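Local structure of beta-lactamase (Klebsiella pneumoniae, 6KBY) at residues 115-128 against 150-164. The protein probably hydrolyses the ring of beta-lactam antibiotics to substituted beta-amino acids as a class C beta-lactamase, and binds adenosine monophosphate in its active site. Sequence-based numbering, arbitrary orientation.
Sequences NVGTHTSGLQLFMP and AGTHRVYSNIGTGLL. With AMP (adenosine monophosphate), chain B.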
loop_
_atom_site.group_PDB
_atom_site.type_symbol
_atom_site.label_atom_id
_atom_site.label_comp_id
_atom_site.label_asym_id
_atom_site.label_seq_id
_atom_site.Cartn_x
_atom_site.Cartn_y
_atom_site.Cartn_z
ATOM N N ASN A 115 16.129 5.300 4.645
ATOM C CA ASN A 115 15.695 6.479 3.895
ATOM C C ASN A 115 14.801 6.091 2.719
ATOM O O ASN A 115 13.741 6.688 2.513
ATOM C CB ASN A 115 16.889 7.281 3.369
ATOM C CG ASN A 115 17.692 8.021 4.450
ATOM O OD1 ASN A 115 18.918 8.111 4.340
ATOM N ND2 ASN A 115 17.016 8.600 5.441
ATOM N N VAL A 116 15.214 5.109 1.913
ATOM C CA VAL A 116 14.343 4.746 0.794
ATOM C C VAL A 116 13.061 4.076 1.274
ATOM O O VAL A 116 12.029 4.147 0.593
ATOM C CB VAL A 116 15.052 3.953 -0.329
ATOM C CG1 VAL A 116 16.108 4.803 -1.014
ATOM C CG2 VAL A 116 15.647 2.650 0.181
ATOM N N GLY A 117 13.087 3.434 2.445
ATOM C CA GLY A 117 11.882 2.834 3.002
ATOM C C GLY A 117 10.912 3.793 3.657
ATOM O O GLY A 117 9.814 3.373 4.041
ATOM N N THR A 118 11.297 5.064 3.791
ATOM C CA THR A 118 10.501 6.070 4.479
ATOM C C THR A 118 10.317 7.321 3.631
ATOM O O THR A 118 9.866 8.343 4.152
ATOM C CB THR A 118 11.148 6.448 5.819
ATOM O OG1 THR A 118 12.477 6.919 5.585
ATOM C CG2 THR A 118 11.178 5.256 6.785
ATOM N N HIS A 119 10.674 7.267 2.345
ATOM C CA HIS A 119 10.554 8.407 1.434
ATOM C C HIS A 119 11.429 9.579 1.852
ATOM O O HIS A 119 11.112 10.731 1.548
ATOM C CB HIS A 119 9.109 8.866 1.242
ATOM C CG HIS A 119 8.182 7.776 0.832
ATOM N ND1 HIS A 119 8.320 7.080 -0.350
ATOM C CD2 HIS A 119 7.088 7.273 1.453
ATOM C CE1 HIS A 119 7.346 6.186 -0.432
ATOM N NE2 HIS A 119 6.586 6.282 0.647
ATOM N N THR A 120 12.550 9.311 2.518
ATOM C CA THR A 120 13.436 10.386 2.946
ATOM C C THR A 120 14.775 10.403 2.212
ATOM O O THR A 120 15.696 11.106 2.641
ATOM C CB THR A 120 13.628 10.384 4.471
ATOM O OG1 THR A 120 14.135 9.114 4.908
ATOM C CG2 THR A 120 12.315 10.700 5.185
ATOM N N SER A 121 14.905 9.676 1.098
ATOM C CA SER A 121 16.140 9.788 0.327
ATOM C C SER A 121 16.228 11.102 -0.432
ATOM O O SER A 121 17.332 11.612 -0.650
ATOM C CB SER A 121 16.315 8.623 -0.652
ATOM O OG SER A 121 15.424 8.716 -1.758
ATOM N N GLY A 122 15.094 11.651 -0.862
ATOM C CA GLY A 122 15.079 12.779 -1.769
ATOM C C GLY A 122 14.913 12.423 -3.231
ATOM O O GLY A 122 14.838 13.334 -4.066
ATOM N N LEU A 123 14.905 11.141 -3.578
ATOM C CA LEU A 123 14.560 10.747 -4.936
ATOM C C LEU A 123 13.171 11.265 -5.288
ATOM O O LEU A 123 12.269 11.299 -4.444
ATOM C CB LEU A 123 14.589 9.224 -5.071
ATOM C CG LEU A 123 15.983 8.609 -5.199
ATOM C CD1 LEU A 123 15.931 7.132 -4.857
ATOM C CD2 LEU A 123 16.534 8.822 -6.605
ATOM N N GLN A 124 13.003 11.656 -6.548
ATOM C CA GLN A 124 11.754 12.247 -7.000
ATOM C C GLN A 124 10.643 11.195 -7.066
ATOM O O GLN A 124 10.864 9.988 -6.944
ATOM C CB GLN A 124 11.948 12.905 -8.364
ATOM C CG GLN A 124 12.201 11.914 -9.478
ATOM C CD GLN A 124 12.607 12.609 -10.756
ATOM O OE1 GLN A 124 13.397 13.559 -10.730
ATOM N NE2 GLN A 124 12.080 12.149 -11.880
ATOM N N LEU A 125 9.433 11.679 -7.336
ATOM C CA LEU A 125 8.253 10.824 -7.322
ATOM C C LEU A 125 8.313 9.752 -8.405
ATOM O O LEU A 125 8.112 8.564 -8.127
ATOM C CB LEU A 125 7.005 11.691 -7.474
ATOM C CG LEU A 125 5.666 10.961 -7.554
ATOM C CD1 LEU A 125 5.481 10.013 -6.383
ATOM C CD2 LEU A 125 4.531 11.971 -7.597
ATOM N N PHE A 126 8.553 10.152 -9.651
ATOM C CA PHE A 126 8.417 9.263 -10.797
ATOM C C PHE A 126 9.764 8.912 -11.413
ATOM O O PHE A 126 10.616 9.784 -11.611
ATOM C CB PHE A 126 7.551 9.909 -11.882
ATOM C CG PHE A 126 6.122 10.113 -11.473
ATOM C CD1 PHE A 126 5.326 9.030 -11.131
ATOM C CD2 PHE A 126 5.571 11.382 -11.424
ATOM C CE1 PHE A 126 4.007 9.212 -10.749
ATOM C CE2 PHE A 126 4.255 11.571 -11.055
ATOM C CZ PHE A 126 3.471 10.488 -10.711
ATOM N N MET A 127 9.929 7.640 -11.752
ATOM C CA MET A 127 11.062 7.208 -12.558
ATOM C C MET A 127 11.080 7.989 -13.869
ATOM O O MET A 127 10.037 8.106 -14.527
ATOM C CB MET A 127 10.901 5.723 -12.877
ATOM C CG MET A 127 12.088 5.110 -13.587
ATOM S SD MET A 127 13.477 4.859 -12.467
ATOM C CE MET A 127 12.833 3.528 -11.459
ATOM N N PRO A 128 12.220 8.538 -14.278
ATOM C CA PRO A 128 12.297 9.154 -15.610
ATOM C C PRO A 128 11.806 8.185 -16.678
ATOM O O PRO A 128 12.165 7.009 -16.688
ATOM C CB PRO A 128 13.789 9.465 -15.764
ATOM C CG PRO A 128 14.259 9.675 -14.354
ATOM C CD PRO A 128 13.467 8.703 -13.511
ATOM N N ALA A 150 20.004 13.491 2.524
ATOM C CA ALA A 150 19.095 12.394 2.816
ATOM C C ALA A 150 18.789 12.366 4.304
ATOM O O ALA A 150 19.687 12.517 5.139
ATOM C CB ALA A 150 19.723 11.070 2.396
ATOM N N GLY A 151 17.507 12.199 4.631
ATOM C CA GLY A 151 17.059 12.183 6.004
ATOM C C GLY A 151 16.496 13.487 6.523
ATOM O O GLY A 151 16.073 13.530 7.681
ATOM N N THR A 152 16.469 14.550 5.713
ATOM C CA THR A 152 15.966 15.844 6.163
ATOM C C THR A 152 14.555 16.143 5.681
ATOM O O THR A 152 13.842 16.918 6.332
ATOM C CB THR A 152 16.885 16.976 5.681
ATOM O OG1 THR A 152 16.941 16.982 4.246
ATOM C CG2 THR A 152 18.287 16.833 6.247
ATOM N N HIS A 153 14.153 15.562 4.553
ATOM C CA HIS A 153 12.868 15.858 3.940
ATOM C C HIS A 153 12.206 14.572 3.484
ATOM O O HIS A 153 12.866 13.565 3.216
ATOM C CB HIS A 153 13.031 16.810 2.752
ATOM C CG HIS A 153 13.460 18.184 3.152
ATOM N ND1 HIS A 153 14.762 18.496 3.482
ATOM C CD2 HIS A 153 12.744 19.321 3.319
ATOM C CE1 HIS A 153 14.832 19.774 3.816
ATOM N NE2 HIS A 153 13.624 20.298 3.717
ATOM N N ARG A 154 10.882 14.629 3.379
ATOM C CA ARG A 154 10.086 13.537 2.845
ATOM C C ARG A 154 9.604 13.916 1.452
ATOM O O ARG A 154 8.937 14.944 1.280
ATOM C CB ARG A 154 8.893 13.251 3.751
ATOM C CG ARG A 154 8.059 12.060 3.296
ATOM C CD ARG A 154 6.816 11.899 4.162
ATOM N NE ARG A 154 6.014 10.719 3.841
ATOM C CZ ARG A 154 5.050 10.678 2.924
ATOM N NH1 ARG A 154 4.761 11.752 2.200
ATOM N NH2 ARG A 154 4.373 9.551 2.724
ATOM N N VAL A 155 9.944 13.085 0.475
ATOM C CA VAL A 155 9.459 13.188 -0.893
ATOM C C VAL A 155 8.962 11.794 -1.246
ATOM O O VAL A 155 9.761 10.874 -1.435
ATOM C CB VAL A 155 10.549 13.648 -1.873
ATOM C CG1 VAL A 155 10.013 13.642 -3.293
ATOM C CG2 VAL A 155 11.075 15.031 -1.484
ATOM N N TYR A 156 7.650 11.622 -1.287
ATOM C CA TYR A 156 7.077 10.335 -1.654
ATOM C C TYR A 156 7.645 9.907 -3.005
ATOM O O TYR A 156 7.685 10.704 -3.950
ATOM C CB TYR A 156 5.561 10.515 -1.721
ATOM C CG TYR A 156 4.767 9.265 -1.954
ATOM C CD1 TYR A 156 4.486 8.390 -0.919
ATOM C CD2 TYR A 156 4.229 8.996 -3.201
ATOM C CE1 TYR A 156 3.727 7.257 -1.132
ATOM C CE2 TYR A 156 3.472 7.860 -3.424
ATOM C CZ TYR A 156 3.236 6.990 -2.380
ATOM O OH TYR A 156 2.478 5.856 -2.578
ATOM N N SER A 157 8.124 8.665 -3.101
ATOM C CA SER A 157 8.932 8.289 -4.259
ATOM C C SER A 157 8.682 6.861 -4.713
ATOM O O SER A 157 8.912 5.911 -3.955
ATOM C CB SER A 157 10.421 8.473 -3.966
ATOM O OG SER A 157 11.203 8.064 -5.082
ATOM N N ASN A 158 8.290 6.713 -5.982
ATOM C CA ASN A 158 8.268 5.384 -6.582
ATOM C C ASN A 158 9.672 4.825 -6.749
ATOM O O ASN A 158 9.873 3.610 -6.642
ATOM C CB ASN A 158 7.550 5.430 -7.926
ATOM C CG ASN A 158 6.092 5.766 -7.762
ATOM O OD1 ASN A 158 5.345 4.997 -7.180
ATOM N ND2 ASN A 158 5.700 6.966 -8.179
ATOM N N ILE A 159 10.651 5.687 -7.025
ATOM C CA ILE A 159 12.015 5.218 -7.256
ATOM C C ILE A 159 12.607 4.656 -5.973
ATOM O O ILE A 159 13.181 3.563 -5.962
ATOM C CB ILE A 159 12.903 6.342 -7.819
ATOM C CG1 ILE A 159 12.243 7.067 -8.994
ATOM C CG2 ILE A 159 14.260 5.769 -8.222
ATOM C CD1 ILE A 159 13.077 8.235 -9.528
ATOM N N GLY A 160 12.504 5.413 -4.880
ATOM C CA GLY A 160 13.015 4.920 -3.610
ATOM C C GLY A 160 12.377 3.606 -3.197
ATOM O O GLY A 160 13.062 2.692 -2.730
ATOM N N THR A 161 11.061 3.480 -3.397
ATOM C CA THR A 161 10.390 2.219 -3.096
ATOM C C THR A 161 10.938 1.097 -3.960
ATOM O O THR A 161 11.105 -0.038 -3.493
ATOM C CB THR A 161 8.882 2.344 -3.313
ATOM O OG1 THR A 161 8.381 3.498 -2.634
ATOM C CG2 THR A 161 8.176 1.108 -2.795
ATOM N N GLY A 162 11.217 1.400 -5.228
ATOM C CA GLY A 162 11.845 0.419 -6.091
ATOM C C GLY A 162 13.154 -0.091 -5.526
ATOM O O GLY A 162 13.407 -1.298 -5.506
ATOM N N LEU A 163 14.006 0.826 -5.052
ATOM C CA LEU A 163 15.274 0.415 -4.457
ATOM C C LEU A 163 15.059 -0.416 -3.205
ATOM O O LEU A 163 15.780 -1.391 -2.978
ATOM C CB LEU A 163 16.137 1.634 -4.135
ATOM C CG LEU A 163 16.654 2.386 -5.359
ATOM C CD1 LEU A 163 17.479 3.599 -4.949
ATOM C CD2 LEU A 163 17.460 1.466 -6.274
ATOM N N LEU A 164 14.090 -0.035 -2.369
ATOM C CA LEU A 164 13.806 -0.805 -1.162
ATOM C C LEU A 164 13.513 -2.261 -1.497
ATOM O O LEU A 164 14.091 -3.182 -0.904
ATOM C CB LEU A 164 12.626 -0.184 -0.412
ATOM C CG LEU A 164 12.188 -0.908 0.861
ATOM C CD1 LEU A 164 13.213 -0.690 1.971
ATOM C CD2 LEU A 164 10.792 -0.447 1.280
HETATM P P AMP B . 0.638 5.324 -5.612
HETATM O O1P AMP B . -0.641 4.671 -6.037
HETATM O O2P AMP B . 0.567 6.520 -4.702
HETATM O "O5'" AMP B . 1.526 5.659 -6.886
HETATM C "C5'" AMP B . 1.728 4.682 -7.896
HETATM C "C4'" AMP B . 0.987 5.025 -9.163
HETATM O "O4'" AMP B . 1.592 6.189 -9.789
HETATM C "C3'" AMP B . 1.020 3.955 -10.245
HETATM O "O3'" AMP B . 0.049 2.943 -10.054
HETATM C "C2'" AMP B . 0.839 4.758 -11.524
HETATM O "O2'" AMP B . -0.524 5.121 -11.703
HETATM C "C1'" AMP B . 1.634 6.019 -11.191
HETATM N N9 AMP B . 3.047 5.894 -11.594
HETATM C C8 AMP B . 4.103 5.810 -10.755
HETATM N N7 AMP B . 5.270 5.707 -11.444
HETATM C C5 AMP B . 4.957 5.721 -12.756
HETATM C C6 AMP B . 5.712 5.647 -14.025
HETATM N N6 AMP B . 7.061 5.530 -14.026
HETATM N N1 AMP B . 5.008 5.694 -15.182
HETATM C C2 AMP B . 3.665 5.807 -15.192
HETATM N N3 AMP B . 2.916 5.881 -14.074
HETATM C C4 AMP B . 3.495 5.845 -12.849
HETATM O O HOH W 1 15.701 14.133 2.736
HETATM O O HOH W 2 12.432 10.609 -1.720
#
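Residues 119-125 pack along 154-158 in a buried, largely loop-to-loop contact that carries the Tyr-Ser-Asn form of the class C YxN motif (Tyr156, Ser157, Asn158) at the start of helix 158-171. Main-chain carbonyls of 115-128 do most of the gripping. Val155 N donates to His119 O (2.8 Å), and toward one end Gly151 N donates to Thr120 O. Ser157 is the N-cap: its first torsion (chi1 178°) turns OG away from the backbone N toward Gln124 O, to which the hydroxyl gives its proton at 2.7 Å, approaching from above the carbonyl plane. The same OG accepts from Gly160 N, almost straight (178°). Leu125 O takes two bonds from Asn158, one from the backbone N (2.8 Å) and a more bent one from ND2 (2.9 Å), the amide nitrogen again coming from above the carbonyl plane. The other amide atom, OD1, accepts from Lys74. The imidazole of His119 runs alongside the phenol of Tyr156, ring centroids 4.5 Å apart with planes at 44°, while Tyr156 CA sits over the imidazole face; the methyl CD1 of Leu125 meets the phenol edge. Behind the motif, Leu123 lies across Ile159 and Leu163, its CD1 3.9 Å from Leu163 CD1. Phe126, one face covered by Leu125 CG, brings its ring edge to adenosine monophosphate, CD1 lying 3.3 Å from N7 of the base, while Tyr156 OH lies at the phosphate and bonds Lys321. Ser157 and Asn158 thus tie the helix start to Gln124 O and Leu125 O, which should fix the Asn158 amide toward Lys74; the flanking His119 ring and Leu125 CD1, with Lys321 at the hydroxyl, probably help set the phenol near Ser71, the covalent attachment site of adenosine monophosphate.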